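Local coordinates for lambda integrase (Enterobacteria phage lambda, PDB 1AE9), which catalyses the site-specific recombination that integrates phage DNA into the host genome and, with excisionase, excises it, this chain being its catalytic domain, at residues H132-R135 / S136-A139; L70-A74 / L75-M79; E17-P20 / C21-L25; S46-D50 / G51-V55. All coordinates share one frame; numbering follows the deposited sequence.

Four local contacts lie within the catalytic domain of this tyrosine recombinase. Along the chain interaction 3 comes first, where the loop after helix 6-15 enters helix 21-33; interaction 4 follows, the edge hairpin of the five-stranded sheet; then interaction 2, the small hairpin 71-72/77-78 before helix 79-90; and last interaction 1, the start of helix 133-145. Interactions 1 and 2 have centres about 14 Å apart. The centres of interactions 4 and 1 are about 22 Å apart, on opposite sides of the chain's centre, yet interaction 4 touches interaction 2 through M79 CE and L53 CD2, 3.6 Å apart. Only interaction 1 contains predicted active-site residues; interactions 2 and 3 both meet a second subunit.

Interaction 1: residues H132-R135 / S136-A139; sequences HELR and SLSA
R135, whose backbone O takes A139 N at 3.1 Å, sends its side chain away from the helix to the backbone oxygens of G34 and L155, which take NH1 and NH2, beside R36 and H157. With CG opposite the backbone N (chi1 -180°), the guanidinium stands at the end of a long extended chain. The same first turns carry L137 N to E133 O (3.1 Å) and S138 N to L134 O (3.0 Å). The sequence H132-E133-L134-R135 is the HxxR box of tyrosine recombinases, at the start of helix 133-145, and both H132 and R135 are predicted active-site residues. H132 ND1 donates to E133 OE2 at 3.3 Å, coming in 45° above the carboxylate plane. The other carboxylate oxygen, E133 OE1, is itself engaged by R1 and T130, which may help to hold the carboxylate that meets H132. On the buried flank L134 CD2 and L137 CD2 come within 4.4 Å, both packing on Y9 of helix 6-15. S138 CB lies 3.3 Å from R135 O, and its hydroxyl bonds to V31 O of helix 21-33.

Interaction 2: residues L70-A74 / L75-M79; sequences LHIDA and LGISM
Backbone hydrogen bonds join I72 and I77 in both directions: I72 N reaches I77 O at 2.7 Å, and I77 N returns to I72 O at 3.0 Å. M79 N to L70 O (3.1 Å) closes the open end, and G76 N to D73 O ties the turn, with a weak bond from L75 N to I72 O. G76 and I77 both face I72, a G1 beta bulge; G76 takes a positive phi of 67°. The result is a small antiparallel hairpin, 71-72 with 77-78, that leads directly into helix 79-90, where S78 is the N-cap. Apolar contacts lie on the face of I72 and I77, whose CB atoms are 3.9 Å apart; I72 CG2 rests against L75 CB (4.0 Å), and the two side chains lie side by side, I72 on V31 and L141, L75 on Y9. On the other face H71 CG lies anti to the carbonyl carbon (chi1 -80°), which places the ring at a slant beside S78, with CD2 3.6 Å from S78 CB. Water-mediated and outside polar links finish the account: one water donates to L70 O and accepts from S78 OG, and Q145 of helix 133-145 bonds to D73 N and H71 O.

Interaction 3: residues E17-P20 / C21-L25; sequences ESSP and CWLRL
The chain runs extended through P20 and then turns into helix 21-33, with L23 N donating to P20 O at 3.0 Å in the first turn. This is the second half of the loop that joins helix 6-15 to helix 21-33, and a water extends the turn by donating to P20 O and accepting from R24 N. At the outer end, R24 grips E17 end-on: NH1 and NH2 both reach the single oxygen OE1, each at 2.8 Å. OE1 lies at the guanidinium edge, in its plane, while the carboxylate plane is turned 50° against it. NH2 uses the anti lone pair of OE1, and NH1 comes from the syn side, 31° out of the carboxylate plane. The bridge spans the loop, and R24 NE is also bonded to Y13 O of helix 6-15, which would limit its rotation; E17 packs on A74 and R24 on D73 of a second subunit. In the middle, P20 lies alongside W22, its CB over one face of the indole's five-membered ring in a CH-pi contact, 3.7 Å from the centroid. W22 CG sits between the backbone N and the carbonyl carbon (chi1 58°), which brings one indole face up against P20 CB, and the ring meets Y112 edge-to-face. Deeper in, L23 CD2 presses on S19 CB at a tight 3.5 Å.

Interaction 4: residues S46-D50 / G51-V55; sequences SDIVD and GYLYV
D47 and Y54 are joined by an almost straight backbone bond, Y54 N to D47 O at 2.8 Å with an N-H...O angle of 178°. The Y54 ring turns an edge to the same oxygen, CD1 lying 3.4 Å from D47 O, while CE1 touches V49 CB (4.0 Å). Next along, V49 N donates to Y52 O at 2.8 Å, but the return bond from Y52 N to V49 O is bent. On the opposite face I48 CG1 and L53 CD1 meet at 3.8 Å, the side chains crossing obliquely; with L53 CG opposite its backbone N (chi1 168°), CD1 also reaches D47 CB. Two waters add bridges: one donates to D47 OD2 and Y54 O, the other lies between V49 O and Y54 OH. Farther out, K44 N bonds to D47 OD2, W174 meets the Y54 ring edge-to-face, and K176 makes a cation-pi contact with Y52. D50 and G51 form the corner of a type I' turn, the tight reversal of a hairpin with a two-residue loop, here at the edge of the five-stranded sheet, with the Y54 side chain about 10 Å from that of F166, where the nucleophilic tyrosine has been replaced.

Interaction 1: residues H132-R135 / S136-A139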
loop_
_atom_site.group_PDB
_atom_site.type_symbol
_atom_site.label_atom_id
_atom_site.label_comp_id
_atom_site.label_asym_id
_atom_site.label_seq_id
_atom_site.Cartn_x
_atom_site.Cartn_y
_atom_site.Cartn_z
ATOM N N HIS A 132 13.776 4.478 -4.467
ATOM C CA HIS A 132 14.396 3.431 -5.271
ATOM C C HIS A 132 15.705 3.892 -5.927
ATOM O O HIS A 132 16.605 3.085 -6.165
ATOM C CB HIS A 132 13.454 2.907 -6.358
ATOM C CG HIS A 132 14.104 1.908 -7.272
ATOM N ND1 HIS A 132 14.583 2.241 -8.523
ATOM C CD2 HIS A 132 14.432 0.605 -7.081
ATOM C CE1 HIS A 132 15.183 1.191 -9.060
ATOM N NE2 HIS A 132 15.105 0.186 -8.205
ATOM N N GLU A 133 15.827 5.182 -6.211
ATOM C CA GLU A 133 17.040 5.675 -6.846
ATOM C C GLU A 133 18.291 5.514 -5.988
ATOM O O GLU A 133 19.415 5.611 -6.498
ATOM C CB GLU A 133 16.860 7.119 -7.326
ATOM C CG GLU A 133 16.287 7.214 -8.745
ATOM C CD GLU A 133 15.059 6.327 -8.964
ATOM O OE1 GLU A 133 13.971 6.679 -8.467
ATOM O OE2 GLU A 133 15.175 5.274 -9.635
ATOM N N LEU A 134 18.101 5.217 -4.705
ATOM C CA LEU A 134 19.223 5.020 -3.791
ATOM C C LEU A 134 19.969 3.721 -4.115
ATOM O O LEU A 134 21.146 3.585 -3.794
ATOM C CB LEU A 134 18.737 5.019 -2.332
ATOM C CG LEU A 134 18.226 6.370 -1.819
ATOM C CD1 LEU A 134 17.655 6.221 -0.428
ATOM C CD2 LEU A 134 19.358 7.379 -1.818
ATOM N N ARG A 135 19.278 2.782 -4.759
ATOM C CA ARG A 135 19.862 1.497 -5.157
ATOM C C ARG A 135 20.817 1.700 -6.348
ATOM O O ARG A 135 21.900 1.114 -6.396
ATOM C CB ARG A 135 18.742 0.508 -5.505
ATOM C CG ARG A 135 19.189 -0.880 -5.928
ATOM C CD ARG A 135 17.999 -1.856 -5.887
ATOM N NE ARG A 135 18.116 -2.950 -6.856
ATOM C CZ ARG A 135 18.720 -4.118 -6.636
ATOM N NH1 ARG A 135 19.285 -4.388 -5.462
ATOM N NH2 ARG A 135 18.750 -5.034 -7.603
ATOM N N SER A 136 20.421 2.554 -7.291
ATOM C CA SER A 136 21.257 2.869 -8.451
ATOM C C SER A 136 22.463 3.667 -7.964
ATOM O O SER A 136 23.577 3.470 -8.449
ATOM C CB SER A 136 20.487 3.712 -9.472
ATOM O OG SER A 136 19.331 3.038 -9.922
ATOM N N LEU A 137 22.237 4.573 -7.011
ATOM C CA LEU A 137 23.329 5.370 -6.461
ATOM C C LEU A 137 24.347 4.430 -5.822
ATOM O O LEU A 137 25.548 4.553 -6.071
ATOM C CB LEU A 137 22.818 6.405 -5.450
ATOM C CG LEU A 137 23.868 7.274 -4.735
ATOM C CD1 LEU A 137 24.739 8.022 -5.730
ATOM C CD2 LEU A 137 23.186 8.244 -3.800
ATOM N N SER A 138 23.861 3.476 -5.031
ATOM C CA SER A 138 24.706 2.477 -4.378
ATOM C C SER A 138 25.594 1.785 -5.425
ATOM O O SER A 138 26.800 1.637 -5.233
ATOM C CB SER A 138 23.822 1.429 -3.686
ATOM O OG SER A 138 24.589 0.408 -3.067
ATOM N N ALA A 139 24.987 1.355 -6.526
ATOM C CA ALA A 139 25.714 0.682 -7.598
ATOM C C ALA A 139 26.824 1.552 -8.199
ATOM O O ALA A 139 27.958 1.094 -8.312
ATOM C CB ALA A 139 24.744 0.226 -8.691
#

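Interaction 2: residues L70-A74 / L75-M79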
loop_
_atom_site.group_PDB
_atom_site.type_symbol
_atom_site.label_atom_id
_atom_site.label_comp_id
_atom_site.label_asym_id
_atom_site.label_seq_id
_atom_site.Cartn_x
_atom_site.Cartn_y
_atom_site.Cartn_z
ATOM N N LEU A 70 31.303 -3.409 5.279
ATOM C CA LEU A 70 31.206 -2.505 4.135
ATOM C C LEU A 70 31.124 -1.034 4.527
ATOM O O LEU A 70 30.623 -0.688 5.605
ATOM C CB LEU A 70 30.014 -2.870 3.247
ATOM C CG LEU A 70 30.194 -4.030 2.267
ATOM C CD1 LEU A 70 28.900 -4.245 1.490
ATOM C CD2 LEU A 70 31.343 -3.731 1.305
ATOM N N HIS A 71 31.638 -0.178 3.647
ATOM C CA HIS A 71 31.648 1.271 3.845
ATOM C C HIS A 71 31.381 1.896 2.489
ATOM O O HIS A 71 31.764 1.335 1.458
ATOM C CB HIS A 71 33.045 1.780 4.261
ATOM C CG HIS A 71 33.388 1.598 5.711
ATOM N ND1 HIS A 71 33.888 0.415 6.221
ATOM C CD2 HIS A 71 33.388 2.479 6.741
ATOM C CE1 HIS A 71 34.183 0.576 7.500
ATOM N NE2 HIS A 71 33.889 1.819 7.841
ATOM N N ILE A 72 30.717 3.045 2.490
ATOM C CA ILE A 72 30.486 3.813 1.267
ATOM C C ILE A 72 31.339 5.050 1.532
ATOM O O ILE A 72 30.927 5.976 2.239
ATOM C CB ILE A 72 29.005 4.205 1.056
ATOM C CG1 ILE A 72 28.263 3.050 0.386
ATOM C CG2 ILE A 72 28.900 5.461 0.173
ATOM C CD1 ILE A 72 28.573 2.895 -1.101
ATOM N N ASP A 73 32.559 5.017 1.016
ATOM C CA ASP A 73 33.515 6.097 1.205
ATOM C C ASP A 73 33.058 7.483 0.778
ATOM O O ASP A 73 33.182 8.432 1.551
ATOM C CB ASP A 73 34.834 5.738 0.530
ATOM C CG ASP A 73 35.465 4.493 1.119
ATOM O OD1 ASP A 73 35.262 4.220 2.327
ATOM O OD2 ASP A 73 36.158 3.781 0.368
ATOM N N ALA A 74 32.467 7.589 -0.407
ATOM C CA ALA A 74 32.013 8.875 -0.935
ATOM C C ALA A 74 31.089 9.684 -0.021
ATOM O O ALA A 74 31.077 10.918 -0.075
ATOM C CB ALA A 74 31.363 8.680 -2.301
ATOM N N LEU A 75 30.334 8.995 0.829
ATOM C CA LEU A 75 29.397 9.658 1.726
ATOM C C LEU A 75 29.706 9.442 3.199
ATOM O O LEU A 75 29.002 9.959 4.067
ATOM C CB LEU A 75 27.970 9.201 1.417
ATOM C CG LEU A 75 27.436 9.620 0.048
ATOM C CD1 LEU A 75 26.144 8.886 -0.253
ATOM C CD2 LEU A 75 27.224 11.126 0.020
ATOM N N GLY A 76 30.774 8.700 3.480
ATOM C CA GLY A 76 31.148 8.435 4.856
ATOM C C GLY A 76 30.135 7.557 5.576
ATOM O O GLY A 76 29.857 7.765 6.760
ATOM N N ILE A 77 29.584 6.579 4.864
ATOM C CA ILE A 77 28.603 5.672 5.451
ATOM C C ILE A 77 29.258 4.360 5.848
ATOM O O ILE A 77 29.872 3.687 5.020
ATOM C CB ILE A 77 27.441 5.372 4.480
ATOM C CG1 ILE A 77 26.669 6.654 4.170
ATOM C CG2 ILE A 77 26.500 4.342 5.097
ATOM C CD1 ILE A 77 25.673 6.515 3.034
ATOM N N SER A 78 29.169 4.024 7.128
ATOM C CA SER A 78 29.723 2.777 7.619
ATOM C C SER A 78 28.544 1.883 7.949
ATOM O O SER A 78 27.684 2.266 8.737
ATOM C CB SER A 78 30.548 3.024 8.877
ATOM O OG SER A 78 30.877 1.801 9.524
ATOM N N MET A 79 28.505 0.694 7.355
ATOM C CA MET A 79 27.406 -0.227 7.609
ATOM C C MET A 79 27.293 -0.585 9.088
ATOM O O MET A 79 26.192 -0.579 9.634
ATOM C CB MET A 79 27.529 -1.493 6.748
ATOM C CG MET A 79 26.291 -2.410 6.798
ATOM S SD MET A 79 26.296 -3.666 5.512
ATOM C CE MET A 79 25.134 -4.844 6.167
HETATM O O HOH W 1 31.033 -1.192 8.434
#

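Interaction 3: residues E17-P20 / C21-L25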
loop_
_atom_site.group_PDB
_atom_site.type_symbol
_atom_site.label_atom_id
_atom_site.label_comp_id
_atom_site.label_asym_id
_atom_site.label_seq_id
_atom_site.Cartn_x
_atom_site.Cartn_y
_atom_site.Cartn_z
ATOM N N GLU A 17 16.067 16.424 8.476
ATOM C CA GLU A 17 16.233 16.856 9.852
ATOM C C GLU A 17 14.887 16.829 10.597
ATOM O O GLU A 17 14.846 16.518 11.787
ATOM C CB GLU A 17 16.841 18.264 9.884
ATOM C CG GLU A 17 17.062 18.843 11.279
ATOM C CD GLU A 17 18.169 18.153 12.074
ATOM O OE1 GLU A 17 18.911 17.319 11.516
ATOM O OE2 GLU A 17 18.314 18.461 13.271
ATOM N N SER A 18 13.793 17.133 9.901
ATOM C CA SER A 18 12.484 17.127 10.538
ATOM C C SER A 18 11.648 15.887 10.228
ATOM O O SER A 18 10.435 15.879 10.432
ATOM C CB SER A 18 11.711 18.400 10.187
ATOM O OG SER A 18 11.662 18.601 8.789
ATOM N N SER A 19 12.298 14.844 9.731
ATOM C CA SER A 19 11.628 13.589 9.403
ATOM C C SER A 19 11.791 12.610 10.566
ATOM O O SER A 19 12.579 12.855 11.485
ATOM C CB SER A 19 12.266 12.976 8.160
ATOM O OG SER A 19 12.170 13.853 7.056
ATOM N N PRO A 20 11.021 11.501 10.565
ATOM C CA PRO A 20 11.161 10.532 11.659
ATOM C C PRO A 20 12.612 10.041 11.675
ATOM O O PRO A 20 13.254 9.949 10.620
ATOM C CB PRO A 20 10.207 9.411 11.243
ATOM C CG PRO A 20 9.144 10.133 10.506
ATOM C CD PRO A 20 9.924 11.115 9.659
ATOM N N CYS A 21 13.112 9.715 12.863
ATOM C CA CYS A 21 14.487 9.244 13.058
ATOM C C CYS A 21 14.920 8.099 12.131
ATOM O O CYS A 21 16.093 7.996 11.762
ATOM C CB CYS A 21 14.675 8.835 14.526
ATOM S SG CYS A 21 13.320 7.787 15.191
ATOM N N TRP A 22 13.975 7.252 11.735
ATOM C CA TRP A 22 14.298 6.132 10.863
ATOM C C TRP A 22 14.608 6.488 9.405
ATOM O O TRP A 22 15.253 5.699 8.715
ATOM C CB TRP A 22 13.199 5.055 10.916
ATOM C CG TRP A 22 11.806 5.535 10.545
ATOM C CD1 TRP A 22 10.774 5.808 11.406
ATOM C CD2 TRP A 22 11.293 5.772 9.220
ATOM N NE1 TRP A 22 9.655 6.197 10.701
ATOM C CE2 TRP A 22 9.944 6.185 9.361
ATOM C CE3 TRP A 22 11.839 5.674 7.930
ATOM C CZ2 TRP A 22 9.135 6.498 8.259
ATOM C CZ3 TRP A 22 11.035 5.985 6.835
ATOM C CH2 TRP A 22 9.698 6.391 7.009
ATOM N N LEU A 23 14.179 7.662 8.934
ATOM C CA LEU A 23 14.411 8.031 7.538
ATOM C C LEU A 23 15.890 8.079 7.160
ATOM O O LEU A 23 16.301 7.423 6.203
ATOM C CB LEU A 23 13.714 9.356 7.170
ATOM C CG LEU A 23 13.826 9.749 5.682
ATOM C CD1 LEU A 23 13.332 8.613 4.772
ATOM C CD2 LEU A 23 13.054 11.017 5.407
ATOM N N ARG A 24 16.687 8.842 7.904
ATOM C CA ARG A 24 18.117 8.943 7.624
ATOM C C ARG A 24 18.796 7.578 7.686
ATOM O O ARG A 24 19.664 7.269 6.860
ATOM C CB ARG A 24 18.795 9.912 8.599
ATOM C CG ARG A 24 18.539 11.376 8.273
ATOM C CD ARG A 24 19.262 12.301 9.234
ATOM N NE ARG A 24 19.225 13.693 8.786
ATOM C CZ ARG A 24 19.326 14.753 9.588
ATOM N NH1 ARG A 24 19.466 14.600 10.897
ATOM N NH2 ARG A 24 19.297 15.976 9.077
ATOM N N LEU A 25 18.392 6.754 8.651
ATOM C CA LEU A 25 18.969 5.425 8.814
ATOM C C LEU A 25 18.593 4.506 7.651
ATOM O O LEU A 25 19.428 3.740 7.166
ATOM C CB LEU A 25 18.551 4.832 10.161
ATOM C CG LEU A 25 19.107 5.628 11.351
ATOM C CD1 LEU A 25 18.443 5.190 12.655
ATOM C CD2 LEU A 25 20.622 5.459 11.430
HETATM O O HOH W 2 15.684 10.898 9.725
#

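Interaction 4: residues S46-D50 / G51-V55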
loop_
_atom_site.group_PDB
_atom_site.type_symbol
_atom_site.label_atom_id
_atom_site.label_comp_id
_atom_site.label_asym_id
_atom_site.label_seq_id
_atom_site.Cartn_x
_atom_site.Cartn_y
_atom_site.Cartn_z
ATOM N N SER A 46 18.017 -11.047 13.503
ATOM C CA SER A 46 18.335 -12.470 13.422
ATOM C C SER A 46 18.985 -12.848 12.084
ATOM O O SER A 46 19.485 -13.965 11.918
ATOM C CB SER A 46 17.071 -13.300 13.651
ATOM O OG SER A 46 15.974 -12.776 12.922
ATOM N N ASP A 47 18.961 -11.922 11.126
ATOM C CA ASP A 47 19.556 -12.152 9.815
ATOM C C ASP A 47 21.059 -11.895 9.817
ATOM O O ASP A 47 21.732 -12.157 8.821
ATOM C CB ASP A 47 18.907 -11.259 8.753
ATOM C CG ASP A 47 17.430 -11.543 8.564
ATOM O OD1 ASP A 47 16.968 -12.649 8.922
ATOM O OD2 ASP A 47 16.730 -10.653 8.046
ATOM N N ILE A 48 21.575 -11.341 10.907
ATOM C CA ILE A 48 22.998 -11.059 11.012
ATOM C C ILE A 48 23.663 -12.154 11.830
ATOM O O ILE A 48 23.332 -12.353 12.994
ATOM C CB ILE A 48 23.272 -9.684 11.663
ATOM C CG1 ILE A 48 22.665 -8.576 10.803
ATOM C CG2 ILE A 48 24.777 -9.454 11.817
ATOM C CD1 ILE A 48 22.747 -7.205 11.431
ATOM N N VAL A 49 24.579 -12.879 11.200
ATOM C CA VAL A 49 25.295 -13.965 11.853
ATOM C C VAL A 49 26.771 -13.851 11.517
ATOM O O VAL A 49 27.139 -13.755 10.348
ATOM C CB VAL A 49 24.789 -15.348 11.373
ATOM C CG1 VAL A 49 25.588 -16.462 12.040
ATOM C CG2 VAL A 49 23.306 -15.514 11.683
ATOM N N ASP A 50 27.605 -13.808 12.550
ATOM C CA ASP A 50 29.059 -13.723 12.392
ATOM C C ASP A 50 29.530 -12.671 11.393
ATOM O O ASP A 50 30.272 -12.975 10.458
ATOM C CB ASP A 50 29.632 -15.095 12.008
ATOM C CG ASP A 50 29.352 -16.161 13.056
ATOM O OD1 ASP A 50 29.408 -15.838 14.267
ATOM O OD2 ASP A 50 29.074 -17.322 12.665
ATOM N N GLY A 51 29.082 -11.436 11.587
ATOM C CA GLY A 51 29.489 -10.363 10.696
ATOM C C GLY A 51 28.912 -10.374 9.291
ATOM O O GLY A 51 29.476 -9.740 8.392
ATOM N N TYR A 52 27.810 -11.092 9.082
ATOM C CA TYR A 52 27.174 -11.139 7.769
ATOM C C TYR A 52 25.666 -10.972 7.871
ATOM O O TYR A 52 25.031 -11.570 8.742
ATOM C CB TYR A 52 27.491 -12.447 7.039
ATOM C CG TYR A 52 28.838 -12.449 6.359
ATOM C CD1 TYR A 52 30.000 -12.751 7.072
ATOM C CD2 TYR A 52 28.959 -12.116 5.010
ATOM C CE1 TYR A 52 31.250 -12.715 6.462
ATOM C CE2 TYR A 52 30.208 -12.079 4.390
ATOM C CZ TYR A 52 31.347 -12.377 5.126
ATOM O OH TYR A 52 32.586 -12.321 4.532
ATOM N N LEU A 53 25.115 -10.112 7.015
ATOM C CA LEU A 53 23.676 -9.863 6.954
ATOM C C LEU A 53 23.146 -10.698 5.792
ATOM O O LEU A 53 23.499 -10.464 4.633
ATOM C CB LEU A 53 23.388 -8.371 6.725
ATOM C CG LEU A 53 21.958 -7.947 6.352
ATOM C CD1 LEU A 53 20.962 -8.318 7.435
ATOM C CD2 LEU A 53 21.923 -6.458 6.094
ATOM N N TYR A 54 22.362 -11.718 6.123
ATOM C CA TYR A 54 21.789 -12.626 5.132
ATOM C C TYR A 54 20.513 -12.057 4.545
ATOM O O TYR A 54 19.585 -11.726 5.274
ATOM C CB TYR A 54 21.532 -14.003 5.759
ATOM C CG TYR A 54 22.808 -14.760 6.037
ATOM C CD1 TYR A 54 23.604 -14.443 7.134
ATOM C CD2 TYR A 54 23.256 -15.743 5.162
ATOM C CE1 TYR A 54 24.820 -15.078 7.347
ATOM C CE2 TYR A 54 24.468 -16.386 5.365
ATOM C CZ TYR A 54 25.246 -16.047 6.457
ATOM O OH TYR A 54 26.458 -16.668 6.641
ATOM N N VAL A 55 20.466 -11.968 3.224
ATOM C CA VAL A 55 19.315 -11.412 2.538
ATOM C C VAL A 55 18.808 -12.286 1.403
ATOM O O VAL A 55 19.580 -12.681 0.518
ATOM C CB VAL A 55 19.668 -10.013 1.930
ATOM C CG1 VAL A 55 18.540 -9.502 1.037
ATOM C CG2 VAL A 55 19.967 -9.008 3.040
HETATM O O HOH W 3 17.895 -9.509 5.890
HETATM O O HOH W 4 27.758 -15.909 8.868
#